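Local coordinates for increased recombination centers protein 6 (Saccharomyces cerevisiae, PDB 3UC9) that acts as a conserved clathrin coat accessory factor related to small G proteins and is involved in gross chromosomal rearrangements and telomere healing, at residues Asn39-Lys42 against Thr43-Leu46; Glu95-Pro98 against Leu99-Val102. One frame throughout, in Å; residues are numbered along the deposited sequence.

Interaction 1. Residues Asn39-Lys42 against Thr43-Leu46; sequences NFLK and TQFL
Thr-43 closes the first turn on Asn-39: its backbone N donates to Asn-39 O at 3.0 Å, while its methyl CG2 packs against the same carbonyl oxygen. The next carbonyl carries a heavier load. Phe-40 O accepts the backbone N of Gln-44 in the usual helical way and also the hydroxyl of Thr-43, whose OG1 lies a short 2.5 Å from Phe-40 O on a lone pair in the carbonyl plane. That second bond ties the threonine side chain back to the preceding turn and fixes its rotation. The Phe-40 ring, swung out by a first torsion that sets CG opposite the backbone N (chi1 -179°), flanks the same turn. Gln-44 passes over one of its faces, with CG 4.3 Å from the centroid of the Phe-40 ring in a CH-pi contact. Farther along, CD of Gln-44 meets CE2 of Phe-40 at 3.7 Å, and the amide lies only 28° from the ring plane. The NE2 end of the same amide abuts Leu-41, whose CD2 lies 3.2 Å from NE2 of Gln-44. Lys-42 sends its backbone O to Leu-46 N at 2.9 Å, and CG of Leu-46 rests beside that oxygen. The lysine side chain instead bends at chi3 (74°), which brings NZ to a weak bond with Asn-39 OD1; its stronger partners are Asp-79 O and Ser-34 OG, and Asn-39 OD1 is also bound by Ser-80 OG. Helix 39-50 follows strand 29-35, consistent with the position of the P-loop helix in the related small G proteins. Here Lys-42 and Leu-46 pack on strands 29-35 and 71-81, whereas Phe-45 turns to helix 185-195 and meets Trp-168 edge-to-face.

Interaction 2. Residues Glu95-Pro98 against Leu99-Val102; sequences ECEP and LRNV
Cys-96 O anchors the turn by accepting the backbone N of Arg-100 at 2.9 Å, in a bond nearly straight at the hydrogen (165°) and aligned with the carbonyl. CB of Leu-99 and CG of Arg-100 crowd round the same oxygen. One residue on, Glu-97 O takes the N of Asn-101 at 3.0 Å; that N-H also leans weakly on Pro-98 O, which receives a second weak bond from Val-102 N. At the start of the helix a water links the first turn, donating to Glu-95 O at 2.9 Å and accepting from Leu-99 N at 3.0 Å. Arg-100 makes the main side-chain contacts back along the chain. A bend at chi3 (-56°) folds it back along the helix, laying one guanidinium face over CA of Glu-97, which stands 3.4 Å above the plane of the Arg-100 group, offset toward its rim. NH2 of Arg-100 touches CG of Glu-97 at 3.6 Å, yet OE1 of Glu-97 stays 4.1 Å from NH2 of Arg-100, too far for a salt bridge, although the opposite charges probably still attract. Glu-97 and Asn-101 run side by side, their flat ends turned 69° apart. The guanidinium is instead held by main-chain oxygens: NH1 reaches Phe-91 O and Thr-93 O, and NE reaches Ala-127 O. Arg-100 thereby fastens helix 97-101 to the ends of helices 84-91 and 121-127, while backbone bonds between Val-102 and Lys-29 lead the chain into the sheet beside strand 29-35.

Both contacts are local, between residues three to five apart along the chain, and they illustrate how one Rossmann-type sheet can anchor helices at separate places. Their centres lie 25 Å apart and their nearest atoms about 14 Å, with no touch between them. The common element is strand 29-35: Lys-29, at its start, pairs with Val-102 of interaction 2, whereas Val-32 and Ser-34, farther along, receive Lys-42 of interaction 1. Interaction 1 thus belongs to the helix that leaves this strand, and interaction 2 to the helix that leads into its parallel neighbour, strand 103-110. In each, a long cationic side chain reaches at least one main-chain oxygen outside its own helix.

Interaction 1. Residues Asn39-Lys42 against Thr43-Leu46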
ATOM      1  N   ASN A  39     -11.768  -8.500   3.977  1.00 17.12           N
ATOM      2  CA  ASN A  39     -10.715  -9.513   3.894  1.00 17.29           C
ATOM      3  C   ASN A  39     -10.766 -10.283   2.587  1.00 17.97           C
ATOM      4  O   ASN A  39      -9.716 -10.554   1.994  1.00 19.58           O
ATOM      5  CB  ASN A  39     -10.759 -10.495   5.079  1.00 17.20           C
ATOM      6  CG  ASN A  39     -10.276  -9.864   6.379  1.00 18.06           C
ATOM      7  OD1 ASN A  39      -9.567  -8.857   6.356  1.00 17.71           O
ATOM      8  ND2 ASN A  39     -10.651 -10.452   7.512  1.00 18.05           N
ATOM      9  N   PHE A  40     -11.965 -10.638   2.129  1.00 17.25           N
ATOM     10  CA  PHE A  40     -12.067 -11.430   0.909  1.00 18.66           C
ATOM     11  C   PHE A  40     -11.626 -10.643  -0.313  1.00 19.65           C
ATOM     12  O   PHE A  40     -10.883 -11.170  -1.156  1.00 20.98           O
ATOM     13  CB  PHE A  40     -13.475 -11.992   0.673  1.00 19.73           C
ATOM     14  CG  PHE A  40     -13.576 -12.825  -0.579  1.00 19.30           C
ATOM     15  CD1 PHE A  40     -12.920 -14.047  -0.672  1.00 17.44           C
ATOM     16  CD2 PHE A  40     -14.282 -12.367  -1.679  1.00 18.61           C
ATOM     17  CE1 PHE A  40     -12.985 -14.800  -1.819  1.00 20.72           C
ATOM     18  CE2 PHE A  40     -14.346 -13.119  -2.838  1.00 20.29           C
ATOM     19  CZ  PHE A  40     -13.711 -14.337  -2.909  1.00 21.78           C
ATOM     20  N   LEU A  41     -12.102  -9.406  -0.416  1.00 19.11           N
ATOM     21  CA  LEU A  41     -11.674  -8.499  -1.482  1.00 19.51           C
ATOM     22  C   LEU A  41     -10.151  -8.328  -1.480  1.00 19.41           C
ATOM     23  O   LEU A  41      -9.527  -8.315  -2.538  1.00 19.59           O
ATOM     24  CB  LEU A  41     -12.385  -7.144  -1.383  1.00 18.87           C
ATOM     25  CG  LEU A  41     -13.811  -7.067  -1.932  1.00 24.99           C
ATOM     26  CD1 LEU A  41     -14.344  -5.655  -1.795  1.00 25.49           C
ATOM     27  CD2 LEU A  41     -13.873  -7.506  -3.397  1.00 29.14           C
ATOM     28  N   LYS A  42      -9.557  -8.242  -0.292  1.00 18.78           N
ATOM     29  CA  LYS A  42      -8.098  -8.215  -0.160  1.00 18.52           C
ATOM     30  C   LYS A  42      -7.447  -9.468  -0.768  1.00 18.08           C
ATOM     31  O   LYS A  42      -6.447  -9.358  -1.475  1.00 18.14           O
ATOM     32  CB  LYS A  42      -7.708  -8.023   1.306  1.00 18.47           C
ATOM     33  CG  LYS A  42      -6.219  -8.094   1.597  1.00 20.96           C
ATOM     34  CD  LYS A  42      -5.952  -8.018   3.090  1.00 23.73           C
ATOM     35  CE  LYS A  42      -6.331  -9.324   3.786  1.00 23.42           C
ATOM     36  NZ  LYS A  42      -6.441  -9.111   5.251  1.00 24.28           N
ATOM     37  N   THR A  43      -8.025 -10.648  -0.535  1.00 19.84           N
ATOM     38  CA  THR A  43      -7.481 -11.888  -1.122  1.00 21.74           C
ATOM     39  C   THR A  43      -7.546 -11.845  -2.658  1.00 23.24           C
ATOM     40  O   THR A  43      -6.594 -12.258  -3.345  1.00 21.86           O
ATOM     41  CB  THR A  43      -8.174 -13.181  -0.566  1.00 24.38           C
ATOM     42  OG1 THR A  43      -9.512 -13.285  -1.062  1.00 27.81           O
ATOM     43  CG2 THR A  43      -8.196 -13.179   0.951  1.00 22.52           C
ATOM     44  N   GLN A  44      -8.647 -11.326  -3.197  1.00 22.76           N
ATOM     45  CA  GLN A  44      -8.771 -11.120  -4.647  1.00 23.94           C
ATOM     46  C   GLN A  44      -7.738 -10.099  -5.171  1.00 21.73           C
ATOM     47  O   GLN A  44      -7.136 -10.295  -6.228  1.00 21.63           O
ATOM     48  CB  GLN A  44     -10.186 -10.647  -5.014  1.00 24.16           C
ATOM     49  CG  GLN A  44     -11.301 -11.654  -4.775  1.00 29.59           C
ATOM     50  CD  GLN A  44     -12.602 -11.241  -5.470  1.00 34.55           C
ATOM     51  OE1 GLN A  44     -13.130 -11.972  -6.308  1.00 43.24           O
ATOM     52  NE2 GLN A  44     -13.104 -10.054  -5.140  1.00 35.45           N
ATOM     53  N   PHE A  45      -7.537  -9.017  -4.423  1.00 20.48           N
ATOM     54  CA  PHE A  45      -6.514  -8.008  -4.755  1.00 19.29           C
ATOM     55  C   PHE A  45      -5.130  -8.643  -4.833  1.00 19.26           C
ATOM     56  O   PHE A  45      -4.361  -8.352  -5.750  1.00 19.71           O
ATOM     57  CB  PHE A  45      -6.535  -6.892  -3.707  1.00 19.10           C
ATOM     58  CG  PHE A  45      -5.484  -5.827  -3.901  1.00 18.55           C
ATOM     59  CD1 PHE A  45      -5.781  -4.657  -4.599  1.00 20.71           C
ATOM     60  CD2 PHE A  45      -4.221  -5.977  -3.371  1.00 19.48           C
ATOM     61  CE1 PHE A  45      -4.825  -3.668  -4.768  1.00 19.64           C
ATOM     62  CE2 PHE A  45      -3.249  -4.974  -3.540  1.00 19.98           C
ATOM     63  CZ  PHE A  45      -3.559  -3.831  -4.244  1.00 19.48           C
ATOM     64  N   LEU A  46      -4.813  -9.518  -3.884  1.00 19.36           N
ATOM     65  CA  LEU A  46      -3.497 -10.171  -3.864  1.00 20.07           C
ATOM     66  C   LEU A  46      -3.311 -11.059  -5.093  1.00 21.48           C
ATOM     67  O   LEU A  46      -2.236 -11.092  -5.688  1.00 21.01           O
ATOM     68  CB  LEU A  46      -3.312 -11.001  -2.602  1.00 19.53           C
ATOM     69  CG  LEU A  46      -3.200 -10.231  -1.283  1.00 22.14           C
ATOM     70  CD1 LEU A  46      -3.345 -11.171  -0.105  1.00 25.90           C
ATOM     71  CD2 LEU A  46      -1.899  -9.445  -1.191  1.00 26.04           C
TER

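Interaction 2. Residues Glu95-Pro98 against Leu99-Val102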
ATOM      1  N   GLU A  95       8.207  -0.218  19.735  1.00 34.12           N
ATOM      2  CA  GLU A  95       8.511  -1.639  19.543  1.00 34.71           C
ATOM      3  C   GLU A  95       8.377  -2.074  18.084  1.00 32.84           C
ATOM      4  O   GLU A  95       9.050  -3.013  17.656  1.00 32.57           O
ATOM      5  CB  GLU A  95       7.616  -2.521  20.423  1.00 36.50           C
ATOM      6  CG  GLU A  95       7.895  -2.419  21.925  1.00 41.55           C
ATOM      7  CD  GLU A  95       7.328  -1.160  22.575  1.00 45.47           C
ATOM      8  OE1 GLU A  95       6.410  -0.537  21.996  1.00 43.78           O
ATOM      9  OE2 GLU A  95       7.801  -0.797  23.676  1.00 50.32           O
ATOM     10  N   CYS A  96       7.510  -1.395  17.330  1.00 30.30           N
ATOM     11  CA  CYS A  96       7.308  -1.698  15.911  1.00 28.80           C
ATOM     12  C   CYS A  96       8.189  -0.866  14.969  1.00 26.30           C
ATOM     13  O   CYS A  96       8.037  -0.970  13.756  1.00 23.80           O
ATOM     14  CB  CYS A  96       5.838  -1.509  15.526  1.00 28.61           C
ATOM     15  SG  CYS A  96       4.764  -2.864  16.076  1.00 34.59           S
ATOM     16  N   GLU A  97       9.098  -0.057  15.515  1.00 25.30           N
ATOM     17  CA  GLU A  97       9.985   0.781  14.687  1.00 25.18           C
ATOM     18  C   GLU A  97      10.834  -0.041  13.705  1.00 22.77           C
ATOM     19  O   GLU A  97      10.901   0.289  12.519  1.00 20.75           O
ATOM     20  CB  GLU A  97      10.861   1.688  15.563  1.00 27.04           C
ATOM     21  CG  GLU A  97      11.583   2.787  14.796  1.00 30.90           C
ATOM     22  CD  GLU A  97      12.071   3.920  15.693  1.00 38.68           C
ATOM     23  OE1 GLU A  97      11.675   3.980  16.882  1.00 48.37           O
ATOM     24  OE2 GLU A  97      12.853   4.759  15.204  1.00 41.15           O
ATOM     25  N   PRO A  98      11.466  -1.126  14.176  1.00 21.42           N
ATOM     26  CA  PRO A  98      12.195  -1.972  13.226  1.00 21.60           C
ATOM     27  C   PRO A  98      11.338  -2.454  12.060  1.00 21.45           C
ATOM     28  O   PRO A  98      11.776  -2.379  10.911  1.00 20.34           O
ATOM     29  CB  PRO A  98      12.670  -3.141  14.089  1.00 23.06           C
ATOM     30  CG  PRO A  98      12.787  -2.553  15.447  1.00 23.30           C
ATOM     31  CD  PRO A  98      11.653  -1.582  15.565  1.00 23.44           C
ATOM     32  N   LEU A  99      10.120  -2.909  12.347  1.00 21.18           N
ATOM     33  CA  LEU A  99       9.188  -3.333  11.301  1.00 20.54           C
ATOM     34  C   LEU A  99       8.858  -2.191  10.328  1.00 17.79           C
ATOM     35  O   LEU A  99       8.883  -2.373   9.106  1.00 17.22           O
ATOM     36  CB  LEU A  99       7.904  -3.889  11.933  1.00 21.59           C
ATOM     37  CG  LEU A  99       6.742  -4.275  11.013  1.00 22.31           C
ATOM     38  CD1 LEU A  99       7.169  -5.357  10.047  1.00 20.45           C
ATOM     39  CD2 LEU A  99       5.560  -4.738  11.858  1.00 27.81           C
ATOM     40  N   ARG A 100       8.550  -1.012  10.863  1.00 18.44           N
ATOM     41  CA  ARG A 100       8.241   0.142  10.004  1.00 17.96           C
ATOM     42  C   ARG A 100       9.399   0.424   9.056  1.00 17.68           C
ATOM     43  O   ARG A 100       9.200   0.701   7.871  1.00 14.90           O
ATOM     44  CB  ARG A 100       7.920   1.380  10.843  1.00 18.86           C
ATOM     45  CG  ARG A 100       6.612   1.255  11.611  1.00 20.31           C
ATOM     46  CD  ARG A 100       6.047   2.625  12.040  1.00 19.78           C
ATOM     47  NE  ARG A 100       6.997   3.406  12.831  1.00 22.44           N
ATOM     48  CZ  ARG A 100       7.262   3.230  14.127  1.00 21.62           C
ATOM     49  NH1 ARG A 100       6.677   2.264  14.832  1.00 22.43           N
ATOM     50  NH2 ARG A 100       8.149   4.021  14.721  1.00 25.96           N
ATOM     51  N   ASN A 101      10.616   0.288   9.561  1.00 15.80           N
ATOM     52  CA  ASN A 101      11.788   0.650   8.764  1.00 17.94           C
ATOM     53  C   ASN A 101      12.108  -0.308   7.600  1.00 16.35           C
ATOM     54  O   ASN A 101      12.849   0.062   6.680  1.00 17.02           O
ATOM     55  CB  ASN A 101      13.000   0.898   9.672  1.00 18.51           C
ATOM     56  CG  ASN A 101      12.899   2.223  10.444  1.00 20.94           C
ATOM     57  OD1 ASN A 101      13.410   2.344  11.568  1.00 28.48           O
ATOM     58  ND2 ASN A 101      12.237   3.210   9.854  1.00 17.71           N
ATOM     59  N   VAL A 102      11.533  -1.511   7.607  1.00 16.74           N
ATOM     60  CA  VAL A 102      11.733  -2.440   6.486  1.00 15.83           C
ATOM     61  C   VAL A 102      10.571  -2.453   5.489  1.00 15.29           C
ATOM     62  O   VAL A 102      10.619  -3.177   4.494  1.00 14.42           O
ATOM     63  CB  VAL A 102      12.059  -3.871   6.944  1.00 16.88           C
ATOM     64  CG1 VAL A 102      13.387  -3.887   7.694  1.00 17.65           C
ATOM     65  CG2 VAL A 102      10.932  -4.472   7.782  1.00 16.86           C
TER
HETATM   66  O   HOH W   1       9.460  -4.155  15.005  1.00 15.18           O